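Local structure of BH1974 protein (Bacillus halodurans, 3ON5) at residues R36-I41 with G53-F58; T40-E45 with S116-P121. The protein probably serves the xanthine dehydrogenase system as an XdhC/CoxI-family protein, whose relatives assist in supplying the molybdenum cofactor to such oxidoreductases. All blocks are in the same frame, centred on the assembly; numbering follows the deposited sequence.

Interaction 1: residues R36-I41 with G53-F58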
loop_
_atom_site.group_PDB
_atom_site.type_symbol
_atom_site.label_atom_id
_atom_site.label_comp_id
_atom_site.label_asym_id
_atom_site.label_seq_id
_atom_site.Cartn_x
_atom_site.Cartn_y
_atom_site.Cartn_z
ATOM N N ARG A 36 17.629 -12.154 -11.561
ATOM C CA ARG A 36 17.289 -12.921 -10.363
ATOM C C ARG A 36 18.463 -13.739 -9.880
ATOM O O ARG A 36 19.193 -14.317 -10.686
ATOM C CB ARG A 36 16.105 -13.863 -10.567
ATOM C CG ARG A 36 14.761 -13.238 -10.735
ATOM C CD ARG A 36 13.692 -14.330 -10.826
ATOM N NE ARG A 36 12.366 -13.779 -11.113
ATOM C CZ ARG A 36 11.872 -13.602 -12.337
ATOM N NH1 ARG A 36 12.574 -13.967 -13.406
ATOM N NH2 ARG A 36 10.667 -13.071 -12.500
ATOM N N VAL A 37 18.628 -13.804 -8.550
ATOM C CA VAL A 37 19.614 -14.634 -7.865
ATOM C C VAL A 37 18.811 -15.620 -7.041
ATOM O O VAL A 37 17.820 -15.263 -6.414
ATOM C CB VAL A 37 20.658 -13.845 -7.054
ATOM C CG1 VAL A 37 21.554 -14.770 -6.242
ATOM C CG2 VAL A 37 21.495 -12.986 -7.974
HETATM N N MSE A 38 19.173 -16.872 -7.146
HETATM C CA MSE A 38 18.494 -17.924 -6.445
HETATM C C MSE A 38 19.288 -18.294 -5.209
HETATM O O MSE A 38 20.488 -18.569 -5.323
HETATM C CB MSE A 38 18.332 -19.099 -7.382
HETATM C CG MSE A 38 17.391 -20.137 -6.884
HETATM SE SE MSE A 38 17.600 -21.670 -8.040
HETATM C CE MSE A 38 15.954 -22.615 -7.297
ATOM N N ALA A 39 18.629 -18.264 -4.020
ATOM C CA ALA A 39 19.227 -18.651 -2.741
ATOM C C ALA A 39 18.720 -20.008 -2.334
ATOM O O ALA A 39 17.519 -20.232 -2.356
ATOM C CB ALA A 39 18.924 -17.627 -1.664
ATOM N N THR A 40 19.628 -20.928 -2.002
ATOM C CA THR A 40 19.272 -22.285 -1.599
ATOM C C THR A 40 20.019 -22.632 -0.315
ATOM O O THR A 40 21.233 -22.419 -0.230
ATOM C CB THR A 40 19.578 -23.282 -2.740
ATOM O OG1 THR A 40 18.971 -22.823 -3.941
ATOM C CG2 THR A 40 19.093 -24.692 -2.449
ATOM N N ILE A 41 19.289 -23.165 0.679
ATOM C CA ILE A 41 19.899 -23.629 1.925
ATOM C C ILE A 41 20.507 -24.998 1.624
ATOM O O ILE A 41 19.772 -25.981 1.512
ATOM C CB ILE A 41 18.921 -23.651 3.132
ATOM C CG1 ILE A 41 18.294 -22.284 3.365
ATOM C CG2 ILE A 41 19.666 -24.080 4.364
ATOM C CD1 ILE A 41 17.220 -22.311 4.415
ATOM N N GLY A 53 17.483 -27.448 1.584
ATOM C CA GLY A 53 16.809 -27.596 0.297
ATOM C C GLY A 53 15.845 -26.464 -0.003
ATOM O O GLY A 53 15.383 -26.326 -1.143
ATOM N N ALA A 54 15.537 -25.651 1.032
ATOM C CA ALA A 54 14.646 -24.508 0.944
ATOM C C ALA A 54 15.227 -23.463 0.022
ATOM O O ALA A 54 16.424 -23.180 0.085
ATOM C CB ALA A 54 14.408 -23.928 2.316
HETATM N N MSE A 55 14.382 -22.912 -0.852
HETATM C CA MSE A 55 14.779 -21.922 -1.835
HETATM C C MSE A 55 14.017 -20.625 -1.688
HETATM O O MSE A 55 12.938 -20.550 -1.089
HETATM C CB MSE A 55 14.582 -22.448 -3.247
HETATM C CG MSE A 55 15.522 -23.536 -3.604
HETATM SE SE MSE A 55 14.850 -24.433 -5.148
HETATM C CE MSE A 55 16.026 -26.071 -4.957
HETATM N N MSE A 56 14.580 -19.607 -2.309
HETATM C CA MSE A 56 14.160 -18.231 -2.268
HETATM C C MSE A 56 14.713 -17.474 -3.469
HETATM O O MSE A 56 15.861 -17.717 -3.867
HETATM C CB MSE A 56 14.702 -17.658 -0.957
HETATM C CG MSE A 56 14.261 -16.303 -0.683
HETATM SE SE MSE A 56 15.141 -15.694 0.899
HETATM C CE MSE A 56 14.150 -13.961 0.812
ATOM N N LEU A 57 13.930 -16.540 -4.023
ATOM C CA LEU A 57 14.363 -15.754 -5.165
ATOM C C LEU A 57 14.593 -14.303 -4.800
ATOM O O LEU A 57 13.710 -13.658 -4.263
ATOM C CB LEU A 57 13.331 -15.835 -6.291
ATOM C CG LEU A 57 13.276 -17.146 -7.066
ATOM C CD1 LEU A 57 12.022 -17.217 -7.923
ATOM C CD2 LEU A 57 14.520 -17.336 -7.935
ATOM N N PHE A 58 15.777 -13.789 -5.109
ATOM C CA PHE A 58 16.122 -12.379 -4.965
ATOM C C PHE A 58 16.023 -11.766 -6.323
ATOM O O PHE A 58 16.653 -12.239 -7.269
ATOM C CB PHE A 58 17.502 -12.163 -4.327
ATOM C CG PHE A 58 17.537 -12.551 -2.870
ATOM C CD1 PHE A 58 17.173 -11.639 -1.882
ATOM C CD2 PHE A 58 17.896 -13.843 -2.485
ATOM C CE1 PHE A 58 17.138 -12.009 -0.548
ATOM C CE2 PHE A 58 17.878 -14.209 -1.144
ATOM C CZ PHE A 58 17.483 -13.288 -0.184
#

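Interaction 2: residues T40-E45 with S116-P121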
loop_
_atom_site.group_PDB
_atom_site.type_symbol
_atom_site.label_atom_id
_atom_site.label_comp_id
_atom_site.label_asym_id
_atom_site.label_seq_id
_atom_site.Cartn_x
_atom_site.Cartn_y
_atom_site.Cartn_z
ATOM N N THR A 40 19.628 -20.928 -2.002
ATOM C CA THR A 40 19.272 -22.285 -1.599
ATOM C C THR A 40 20.019 -22.632 -0.315
ATOM O O THR A 40 21.233 -22.419 -0.230
ATOM C CB THR A 40 19.578 -23.282 -2.740
ATOM O OG1 THR A 40 18.971 -22.823 -3.941
ATOM C CG2 THR A 40 19.093 -24.692 -2.449
ATOM N N ILE A 41 19.289 -23.165 0.679
ATOM C CA ILE A 41 19.899 -23.629 1.925
ATOM C C ILE A 41 20.507 -24.998 1.624
ATOM O O ILE A 41 19.772 -25.981 1.512
ATOM C CB ILE A 41 18.921 -23.651 3.132
ATOM C CG1 ILE A 41 18.294 -22.284 3.365
ATOM C CG2 ILE A 41 19.666 -24.080 4.364
ATOM C CD1 ILE A 41 17.220 -22.311 4.415
ATOM N N ILE A 42 21.836 -25.039 1.444
ATOM C CA ILE A 42 22.556 -26.261 1.078
ATOM C C ILE A 42 23.041 -27.006 2.331
ATOM O O ILE A 42 23.468 -28.160 2.202
ATOM C CB ILE A 42 23.737 -25.980 0.121
ATOM C CG1 ILE A 42 24.780 -25.013 0.759
ATOM C CG2 ILE A 42 23.202 -25.481 -1.229
ATOM C CD1 ILE A 42 26.017 -24.752 -0.041
ATOM N N HIS A 43 22.989 -26.365 3.527
ATOM C CA HIS A 43 23.370 -27.008 4.792
ATOM C C HIS A 43 22.781 -26.267 5.992
ATOM O O HIS A 43 22.657 -25.033 5.981
ATOM C CB HIS A 43 24.888 -27.110 4.951
ATOM C CG HIS A 43 25.303 -28.064 6.032
ATOM N ND1 HIS A 43 25.076 -29.436 5.914
ATOM C CD2 HIS A 43 25.969 -27.831 7.194
ATOM C CE1 HIS A 43 25.574 -29.978 7.017
ATOM N NE2 HIS A 43 26.134 -29.056 7.810
ATOM N N VAL A 44 22.400 -27.044 7.023
ATOM C CA VAL A 44 21.845 -26.545 8.279
ATOM C C VAL A 44 22.498 -27.288 9.424
ATOM O O VAL A 44 22.562 -28.521 9.416
ATOM C CB VAL A 44 20.295 -26.652 8.360
ATOM C CG1 VAL A 44 19.769 -26.314 9.751
ATOM C CG2 VAL A 44 19.627 -25.753 7.356
ATOM N N GLU A 45 22.972 -26.529 10.405
ATOM C CA GLU A 45 23.531 -27.029 11.649
ATOM C C GLU A 45 22.704 -26.421 12.779
ATOM O O GLU A 45 22.607 -25.201 12.865
ATOM C CB GLU A 45 25.028 -26.704 11.750
ATOM C CG GLU A 45 25.888 -27.451 10.745
ATOM C CD GLU A 45 27.355 -27.064 10.651
ATOM O OE1 GLU A 45 27.698 -25.899 10.964
ATOM O OE2 GLU A 45 28.158 -27.921 10.210
ATOM N N SER A 116 24.064 -22.438 5.772
ATOM C CA SER A 116 24.881 -22.228 4.579
ATOM C C SER A 116 23.934 -21.978 3.377
ATOM O O SER A 116 23.162 -22.868 2.958
ATOM C CB SER A 116 25.812 -23.419 4.348
ATOM O OG SER A 116 26.552 -23.769 5.511
ATOM N N VAL A 117 23.946 -20.739 2.877
ATOM C CA VAL A 117 23.100 -20.317 1.760
ATOM C C VAL A 117 23.954 -20.230 0.499
ATOM O O VAL A 117 24.990 -19.560 0.516
ATOM C CB VAL A 117 22.395 -18.957 2.070
ATOM C CG1 VAL A 117 21.439 -18.552 0.947
ATOM C CG2 VAL A 117 21.664 -18.998 3.413
ATOM N N LEU A 118 23.535 -20.917 -0.580
ATOM C CA LEU A 118 24.215 -20.861 -1.875
ATOM C C LEU A 118 23.442 -19.931 -2.818
ATOM O O LEU A 118 22.282 -20.207 -3.158
ATOM C CB LEU A 118 24.396 -22.257 -2.502
ATOM C CG LEU A 118 24.909 -22.321 -3.968
ATOM C CD1 LEU A 118 26.369 -21.885 -4.087
ATOM C CD2 LEU A 118 24.778 -23.698 -4.510
ATOM N N LEU A 119 24.107 -18.838 -3.246
ATOM C CA LEU A 119 23.541 -17.828 -4.142
ATOM C C LEU A 119 24.045 -18.065 -5.566
ATOM O O LEU A 119 25.253 -18.094 -5.782
ATOM C CB LEU A 119 23.908 -16.411 -3.645
ATOM C CG LEU A 119 23.344 -16.000 -2.276
ATOM C CD1 LEU A 119 24.189 -14.974 -1.625
ATOM C CD2 LEU A 119 21.962 -15.484 -2.387
ATOM N N GLU A 120 23.118 -18.311 -6.510
ATOM C CA GLU A 120 23.400 -18.567 -7.930
ATOM C C GLU A 120 22.718 -17.560 -8.820
ATOM O O GLU A 120 21.504 -17.389 -8.690
ATOM C CB GLU A 120 22.941 -19.962 -8.343
ATOM C CG GLU A 120 23.775 -21.092 -7.787
ATOM C CD GLU A 120 23.110 -22.430 -8.028
ATOM O OE1 GLU A 120 22.020 -22.650 -7.449
ATOM O OE2 GLU A 120 23.658 -23.239 -8.814
ATOM N N PRO A 121 23.440 -16.892 -9.757
ATOM C CA PRO A 121 22.737 -15.961 -10.654
ATOM C C PRO A 121 21.918 -16.743 -11.669
ATOM O O PRO A 121 22.450 -17.658 -12.305
ATOM C CB PRO A 121 23.863 -15.152 -11.301
ATOM C CG PRO A 121 25.098 -15.965 -11.128
ATOM C CD PRO A 121 24.885 -16.988 -10.067
HETATM O O HOH W 1 20.747 -21.299 -5.306
#

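Interaction 1: residues R36-I41 with G53-F58
The CA-H of R36 meets F58 O, R36 CA lying 3.2 Å from it; the extended chain of R36 then carries NE to a hydrogen bond with Q59. Next, V37 and F58 form an antiparallel hydrogen-bonded pair. V37 N reaches F58 O at 2.8 Å, and F58 N reaches V37 O at the same length of 2.8 Å. M38 and L57 follow as a non-hydrogen-bonded pair, M38 CG lying 4.1 Å from L57 CD2. The selenomethionine chain of M38 is extended, and its methyl end slants across M55, also selenomethionine, although their closest approach is too short to be trusted in detail. Long and flexible, the two chains lie beside Y196 of strand 191-196.

A39 gives its N to M56 O at 2.8 Å, while the return bond from M56 N is weak. The F58 ring presents its edge to the A39 methyl, CE2 to CB 3.6 Å. The ring reaches it because F58 CG stands beside its own backbone N (chi1 -69°), which in an antiparallel pair is the direction of A39; alanine is small enough to receive that edge. The F58 side chain also packs on L77, T78 and A81 of helix 73-87.

T40 and M55 run alongside each other with their side chains on the same face, T40 OG1 3.5 Å from M55 CG. At the end of the segment I41 N donates to A54 O at 2.9 Å, I41 CD1 rests on the A54 methyl, and I41 O accepts from G53 N. G53 has a positive phi of 111°, where a CB would press on the preceding carbonyl oxygen, which suits glycine. The whole is a beta hairpin, strands 36-46 and 55-59, in an antiparallel sheet, apolar side chains lining both of its faces.

Interaction 2: residues T40-E45 with S116-P121
I42 lays its CG2 methyl over L118 CB, 3.7 Å away, and brings CD1 alongside the same carbon, the two side chains meeting at a slant. Its CG1 sits between the backbone N and the carbonyl carbon (chi1 60°), which leaves CG2 on the L118 side and puts CG1 3.5 Å from S116 O. T92 of strand 91-96 also touches both I42 and L118, so a branched, apolar residue suits this place. Cut back to an alanine, this side chain is likely to lose its contact with L118 CB and open a gap between L118 and S116.

The backbone is doubly held on S116: I42 N donates to S116 O at 3.0 Å, and S116 N to H43 O at 3.0 Å, the latter almost straight at 176°. H43 places its CB 3.8 Å from S116 OG, and its imidazole makes a weak bond from NE2 to E45 OE2. On the other side of the bulge T40 and L118 exchange two backbone hydrogen bonds, the one from L118 N the straighter. A water joins T40 OG1, 2.7 Å away, to the carboxylate of E120, whose OE1 also forms a salt bridge with K147.

Two consecutive residues, I42 and H43, thus oppose the single residue S116, with a near-helical psi of -12° at I42: the classic beta bulge of an antiparallel sheet.

Strand 36-46 is the common member, bonded along one edge to 53-58 and along the other to 116-121. Its backbone alternates: V37, A39 and I41 give their N-H groups to interaction 1, T40 and I42 to interaction 2. The centres of the contacts lie about 8 Å apart, and M38 N, 2.8 Å from E120 O, probably continues the second seam. On the face carrying F58, A39 CB packs 3.7 Å from V117 CG1 and 3.8 Å from L119 CD2, joining the three strands beneath helix 73-87. From V37 to T40 interaction 1 keeps a one-to-one register, whereas in interaction 2 the bulge shifts it beyond I41. Both contacts are structural packing within the sheet.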